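Forkhead-associated 1 (PDB 6C4U) is an engineered yeast FHA domain that binds a phosphothreonine peptide from the human transcription factor c-Myc. Local coordinates at residues F40-A45 with V56-F61; H60-L65 with N74-N79. All coordinates share one frame; numbering follows the deposited sequence.

Contact 1: F40-A45 with V56-F61; sequences FGRNPA and VSNKHF
In the FHA domain, the end of strand 34-41 at Phe40 pairs with the start of strand 61-66 at Phe61, and the loops beyond, Arg42-Asn43 and Val56-Asn58, meet at the peptide site. Phe40 N lies 2.9 Å from Phe61 O in an antiparallel hydrogen-bonded pair. Phe40 O accepts from both His60 N and Phe61 N, so two residues face one: a classic beta bulge. The phenyl rings are near parallel, planes at 13°, but slid apart. Phe40 CB makes a CH-pi contact over the face of the Phe61 ring, 3.5 Å from its centroid. Gly41 CA lies 3.3 Å from Asn58 O in a CA-H...O contact. Arg42 N bonds to Ser57 O at 3.0 Å and Asn43 N to Asn58 O at 3.1 Å. The Arg42 side chain bends at chi3 (51°), and NE reaches Val56 O at 2.7 Å; NH2 adds a weak bond to the same oxygen. Asn58 OD1 lies over one face of the guanidinium, whose plane is turned 67° from the amide. This grip should limit guanidinium rotation. Ser57 OG, also bonded to Thr78 N, and Asn58 N bond to the peptide's modified side chain, as expected for the FHA phosphothreonine site.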
loop_
_atom_site.group_PDB
_atom_site.type_symbol
_atom_site.label_atom_id
_atom_site.label_comp_id
_atom_site.label_asym_id
_atom_site.label_seq_id
_atom_site.Cartn_x
_atom_site.Cartn_y
_atom_site.Cartn_z
ATOM N N PHE F 40 -2.765 2.999 4.111
ATOM C CA PHE F 40 -1.585 3.822 4.130
ATOM C C PHE F 40 -2.100 5.252 4.136
ATOM O O PHE F 40 -2.875 5.623 3.256
ATOM C CB PHE F 40 -0.772 3.563 2.850
ATOM C CG PHE F 40 -0.110 2.226 2.809
ATOM C CD1 PHE F 40 -0.846 1.075 2.581
ATOM C CD2 PHE F 40 1.272 2.112 2.965
ATOM C CE1 PHE F 40 -0.241 -0.163 2.576
ATOM C CE2 PHE F 40 1.875 0.866 2.947
ATOM C CZ PHE F 40 1.117 -0.264 2.756
ATOM N N GLY F 41 -1.686 6.060 5.104
ATOM C CA GLY F 41 -2.122 7.455 5.113
ATOM C C GLY F 41 -1.535 8.353 6.182
ATOM O O GLY F 41 -0.732 7.913 7.020
ATOM N N ARG F 42 -1.942 9.621 6.128
ATOM C CA ARG F 42 -1.524 10.623 7.107
ATOM C C ARG F 42 -2.041 10.314 8.517
ATOM O O ARG F 42 -1.400 10.661 9.509
ATOM C CB ARG F 42 -1.969 12.026 6.655
ATOM C CG ARG F 42 -1.893 13.105 7.728
ATOM C CD ARG F 42 -1.843 14.503 7.149
ATOM N NE ARG F 42 -2.896 14.767 6.164
ATOM C CZ ARG F 42 -4.139 15.160 6.443
ATOM N NH1 ARG F 42 -4.557 15.343 7.701
ATOM N NH2 ARG F 42 -4.998 15.365 5.440
ATOM N N ASN F 43 -3.207 9.675 8.597
ATOM C CA ASN F 43 -3.827 9.367 9.872
ATOM C C ASN F 43 -3.080 8.173 10.446
ATOM O O ASN F 43 -3.058 7.107 9.820
ATOM C CB ASN F 43 -5.309 9.023 9.667
ATOM C CG ASN F 43 -6.061 8.783 10.977
ATOM O OD1 ASN F 43 -5.526 8.260 11.953
ATOM N ND2 ASN F 43 -7.317 9.188 10.994
ATOM N N PRO F 44 -2.493 8.321 11.637
ATOM C CA PRO F 44 -1.746 7.212 12.249
ATOM C C PRO F 44 -2.582 5.999 12.650
ATOM O O PRO F 44 -2.015 4.986 13.065
ATOM C CB PRO F 44 -1.123 7.847 13.486
ATOM C CG PRO F 44 -2.055 8.954 13.832
ATOM C CD PRO F 44 -2.501 9.507 12.507
ATOM N N ALA F 45 -3.910 6.110 12.558
ATOM C CA ALA F 45 -4.797 4.950 12.645
ATOM C C ALA F 45 -4.529 3.926 11.564
ATOM O O ALA F 45 -4.841 2.749 11.763
ATOM C CB ALA F 45 -6.251 5.388 12.552
ATOM N N VAL F 56 -0.927 14.624 1.844
ATOM C CA VAL F 56 -1.217 13.206 1.908
ATOM C C VAL F 56 -2.566 13.074 2.598
ATOM O O VAL F 56 -2.770 13.593 3.698
ATOM C CB VAL F 56 -0.128 12.420 2.667
ATOM C CG1 VAL F 56 -0.532 10.962 2.850
ATOM C CG2 VAL F 56 1.195 12.531 1.917
ATOM N N SER F 57 -3.497 12.424 1.911
ATOM C CA SER F 57 -4.805 12.092 2.473
ATOM C C SER F 57 -4.702 11.217 3.730
ATOM O O SER F 57 -3.766 10.430 3.869
ATOM C CB SER F 57 -5.680 11.432 1.389
ATOM O OG SER F 57 -5.692 12.214 0.200
ATOM N N ASN F 58 -5.656 11.390 4.640
ATOM C CA ASN F 58 -5.696 10.643 5.907
ATOM C C ASN F 58 -5.706 9.153 5.679
ATOM O O ASN F 58 -5.021 8.409 6.389
ATOM C CB ASN F 58 -6.930 11.024 6.728
ATOM C CG ASN F 58 -6.766 12.349 7.407
ATOM O OD1 ASN F 58 -6.204 12.423 8.505
ATOM N ND2 ASN F 58 -7.226 13.412 6.749
ATOM N N LYS F 59 -6.530 8.733 4.723
ATOM C CA LYS F 59 -6.460 7.392 4.174
ATOM C C LYS F 59 -6.219 7.605 2.692
ATOM O O LYS F 59 -7.108 8.043 1.959
ATOM C CB LYS F 59 -7.722 6.573 4.458
ATOM C CG LYS F 59 -7.863 6.142 5.911
ATOM C CD LYS F 59 -8.456 4.796 6.266
ATOM C CE LYS F 59 -8.610 4.767 7.801
ATOM N NZ LYS F 59 -8.395 3.478 8.554
ATOM N N HIS F 60 -4.991 7.314 2.271
ATOM C CA HIS F 60 -4.496 7.681 0.960
ATOM C C HIS F 60 -4.561 6.545 -0.051
ATOM O O HIS F 60 -4.980 6.743 -1.183
ATOM C CB HIS F 60 -3.066 8.198 1.082
ATOM C CG HIS F 60 -2.622 8.979 -0.107
ATOM N ND1 HIS F 60 -2.521 10.351 -0.099
ATOM C CD2 HIS F 60 -2.290 8.580 -1.358
ATOM C CE1 HIS F 60 -2.133 10.763 -1.295
ATOM N NE2 HIS F 60 -1.989 9.707 -2.080
ATOM N N PHE F 61 -4.118 5.359 0.340
ATOM C CA PHE F 61 -4.306 4.185 -0.523
ATOM C C PHE F 61 -4.376 2.932 0.324
ATOM O O PHE F 61 -4.018 2.960 1.497
ATOM C CB PHE F 61 -3.228 4.096 -1.632
ATOM C CG PHE F 61 -1.819 3.890 -1.128
ATOM C CD1 PHE F 61 -1.010 4.990 -0.825
ATOM C CD2 PHE F 61 -1.278 2.612 -0.980
ATOM C CE1 PHE F 61 0.274 4.815 -0.336
ATOM C CE2 PHE F 61 0.020 2.437 -0.509
ATOM C CZ PHE F 61 0.786 3.530 -0.191
#

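Contact 2: H60-L65 with N74-N79; sequences HFQILL and NDISTN
His60, Asn74 and Gln62 bury the most surface where strand 61-66 meets the end of strand 71-75. Ser77 CB lies over one face of the His60 imidazole, above its centre and 3.3 Å from the centroid, in a CH-pi contact. A chi1 of -162° turns the His60 ring so that this face meets Ser77 CB. Its ND1 accepts from Ser57 N, and NE2 bonds to Gly80 O. The carbonyl of His60 takes Ile76 N at 3.0 Å. Gln62 and Asn74 form an antiparallel hydrogen-bonded pair: Gln62 N to Asn74 O is 3.0 Å, and Asn74 N to Gln62 O is 2.9 Å. Their side chains run side by side and point the same way. Gln62 NE2 donates to a lone pair of Asn74 OD1 at 3.3 Å, with their amide planes 38° apart. Asn74 ND2 turns to Ser92 O, so both ends of this amide are engaged. Ile76 CD1 packs on Gln62 CG at 3.8 Å, the two side chains crossing at about a right angle. The hairpin of 61-66 and 71-75 lies between strands 34-41 and 94-96 in its sheet. His60 and Phe61 pack on strand 101-105 of the other sheet.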
loop_
_atom_site.group_PDB
_atom_site.type_symbol
_atom_site.label_atom_id
_atom_site.label_comp_id
_atom_site.label_asym_id
_atom_site.label_seq_id
_atom_site.Cartn_x
_atom_site.Cartn_y
_atom_site.Cartn_z
ATOM N N HIS F 60 -4.991 7.314 2.271
ATOM C CA HIS F 60 -4.496 7.681 0.960
ATOM C C HIS F 60 -4.561 6.545 -0.051
ATOM O O HIS F 60 -4.980 6.743 -1.183
ATOM C CB HIS F 60 -3.066 8.198 1.082
ATOM C CG HIS F 60 -2.622 8.979 -0.107
ATOM N ND1 HIS F 60 -2.521 10.351 -0.099
ATOM C CD2 HIS F 60 -2.290 8.580 -1.358
ATOM C CE1 HIS F 60 -2.133 10.763 -1.295
ATOM N NE2 HIS F 60 -1.989 9.707 -2.080
ATOM N N PHE F 61 -4.118 5.359 0.340
ATOM C CA PHE F 61 -4.306 4.185 -0.523
ATOM C C PHE F 61 -4.376 2.932 0.324
ATOM O O PHE F 61 -4.018 2.960 1.497
ATOM C CB PHE F 61 -3.228 4.096 -1.632
ATOM C CG PHE F 61 -1.819 3.890 -1.128
ATOM C CD1 PHE F 61 -1.010 4.990 -0.825
ATOM C CD2 PHE F 61 -1.278 2.612 -0.980
ATOM C CE1 PHE F 61 0.274 4.815 -0.336
ATOM C CE2 PHE F 61 0.020 2.437 -0.509
ATOM C CZ PHE F 61 0.786 3.530 -0.191
ATOM N N GLN F 62 -4.887 1.858 -0.269
ATOM C CA GLN F 62 -4.970 0.582 0.405
ATOM C C GLN F 62 -4.295 -0.450 -0.449
ATOM O O GLN F 62 -4.227 -0.310 -1.682
ATOM C CB GLN F 62 -6.433 0.145 0.599
ATOM C CG GLN F 62 -7.382 1.241 1.051
ATOM C CD GLN F 62 -8.724 0.749 1.464
ATOM O OE1 GLN F 62 -8.977 0.605 2.646
ATOM N NE2 GLN F 62 -9.615 0.582 0.499
ATOM N N ILE F 63 -3.807 -1.496 0.205
ATOM C CA ILE F 63 -3.291 -2.664 -0.476
ATOM C C ILE F 63 -4.172 -3.815 -0.047
ATOM O O ILE F 63 -4.445 -3.985 1.135
ATOM C CB ILE F 63 -1.794 -2.891 -0.164
ATOM C CG1 ILE F 63 -0.987 -1.757 -0.806
ATOM C CG2 ILE F 63 -1.329 -4.251 -0.674
ATOM C CD1 ILE F 63 0.487 -1.770 -0.518
ATOM N N LEU F 64 -4.644 -4.577 -1.018
ATOM C CA LEU F 64 -5.593 -5.647 -0.766
ATOM C C LEU F 64 -4.950 -6.980 -1.072
ATOM O O LEU F 64 -4.334 -7.143 -2.120
ATOM C CB LEU F 64 -6.810 -5.482 -1.661
ATOM C CG LEU F 64 -7.842 -4.435 -1.307
ATOM C CD1 LEU F 64 -7.293 -3.036 -1.124
ATOM C CD2 LEU F 64 -8.910 -4.508 -2.396
ATOM N N LEU F 65 -5.132 -7.935 -0.176
ATOM C CA LEU F 65 -4.716 -9.307 -0.436
ATOM C C LEU F 65 -5.866 -10.052 -1.093
ATOM O O LEU F 65 -6.880 -10.280 -0.467
ATOM C CB LEU F 65 -4.291 -10.018 0.854
ATOM C CG LEU F 65 -3.887 -11.487 0.713
ATOM C CD1 LEU F 65 -2.820 -11.732 -0.331
ATOM C CD2 LEU F 65 -3.347 -12.010 2.029
ATOM N N ASN F 74 -5.392 0.249 -4.286
ATOM C CA ASN F 74 -6.611 1.065 -4.398
ATOM C C ASN F 74 -6.239 2.511 -4.051
ATOM O O ASN F 74 -6.009 2.811 -2.876
ATOM C CB ASN F 74 -7.713 0.484 -3.439
ATOM C CG ASN F 74 -9.125 1.069 -3.661
ATOM O OD1 ASN F 74 -9.968 1.102 -2.734
ATOM N ND2 ASN F 74 -9.410 1.490 -4.893
ATOM N N ASP F 75 -6.139 3.407 -5.040
ATOM C CA ASP F 75 -6.002 4.851 -4.692
ATOM C C ASP F 75 -7.320 5.366 -4.121
ATOM O O ASP F 75 -8.357 5.130 -4.719
ATOM C CB ASP F 75 -5.617 5.735 -5.898
ATOM C CG ASP F 75 -5.537 7.228 -5.524
ATOM O OD1 ASP F 75 -5.055 7.517 -4.411
ATOM O OD2 ASP F 75 -5.970 8.118 -6.309
ATOM N N ILE F 76 -7.282 6.066 -2.990
ATOM C CA ILE F 76 -8.497 6.653 -2.389
ATOM C C ILE F 76 -8.201 8.052 -1.856
ATOM O O ILE F 76 -8.708 8.482 -0.805
ATOM C CB ILE F 76 -9.095 5.749 -1.288
ATOM C CG1 ILE F 76 -8.100 5.499 -0.158
ATOM C CG2 ILE F 76 -9.507 4.411 -1.888
ATOM C CD1 ILE F 76 -8.679 4.785 1.040
ATOM N N SER F 77 -7.399 8.776 -2.628
ATOM C CA SER F 77 -6.782 10.009 -2.173
ATOM C C SER F 77 -7.291 11.225 -2.915
ATOM O O SER F 77 -7.669 11.136 -4.091
ATOM C CB SER F 77 -5.271 9.931 -2.375
ATOM O OG SER F 77 -4.939 9.854 -3.757
ATOM N N THR F 78 -7.237 12.358 -2.225
ATOM C CA THR F 78 -7.422 13.665 -2.831
ATOM C C THR F 78 -6.374 13.938 -3.917
ATOM O O THR F 78 -6.744 14.260 -5.037
ATOM C CB THR F 78 -7.335 14.784 -1.759
ATOM O OG1 THR F 78 -8.406 14.639 -0.820
ATOM C CG2 THR F 78 -7.399 16.188 -2.390
ATOM N N ASN F 79 -5.083 13.792 -3.597
ATOM C CA ASN F 79 -4.022 14.249 -4.505
ATOM C C ASN F 79 -3.385 13.197 -5.427
ATOM O O ASN F 79 -2.392 13.475 -6.095
ATOM C CB ASN F 79 -2.958 14.957 -3.674
ATOM C CG ASN F 79 -3.444 16.289 -3.140
ATOM O OD1 ASN F 79 -4.035 17.081 -3.873
ATOM N ND2 ASN F 79 -3.204 16.543 -1.858
#

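Contacts 1 and 2 share His60 and Phe61, so strand 61-66 is held by 34-41 along one edge and by 71-75 along the other. Both contacts are largely buried. The centre of contact 2 is about 8 Å from the chain centre, that of contact 1 about 11 Å. Contact 1 combines a beta bulge and two near-parallel, offset phenylalanine rings with arginine-to-carbonyl bonds near the peptide. Contact 2 relies on regular strand pairing, a side-chain amide hydrogen bond between Gln62 and Asn74, and a serine over an imidazole. Both contacts end at the peptide: Thr78 OG1 bonds to the same modified side chain as Ser57 OG.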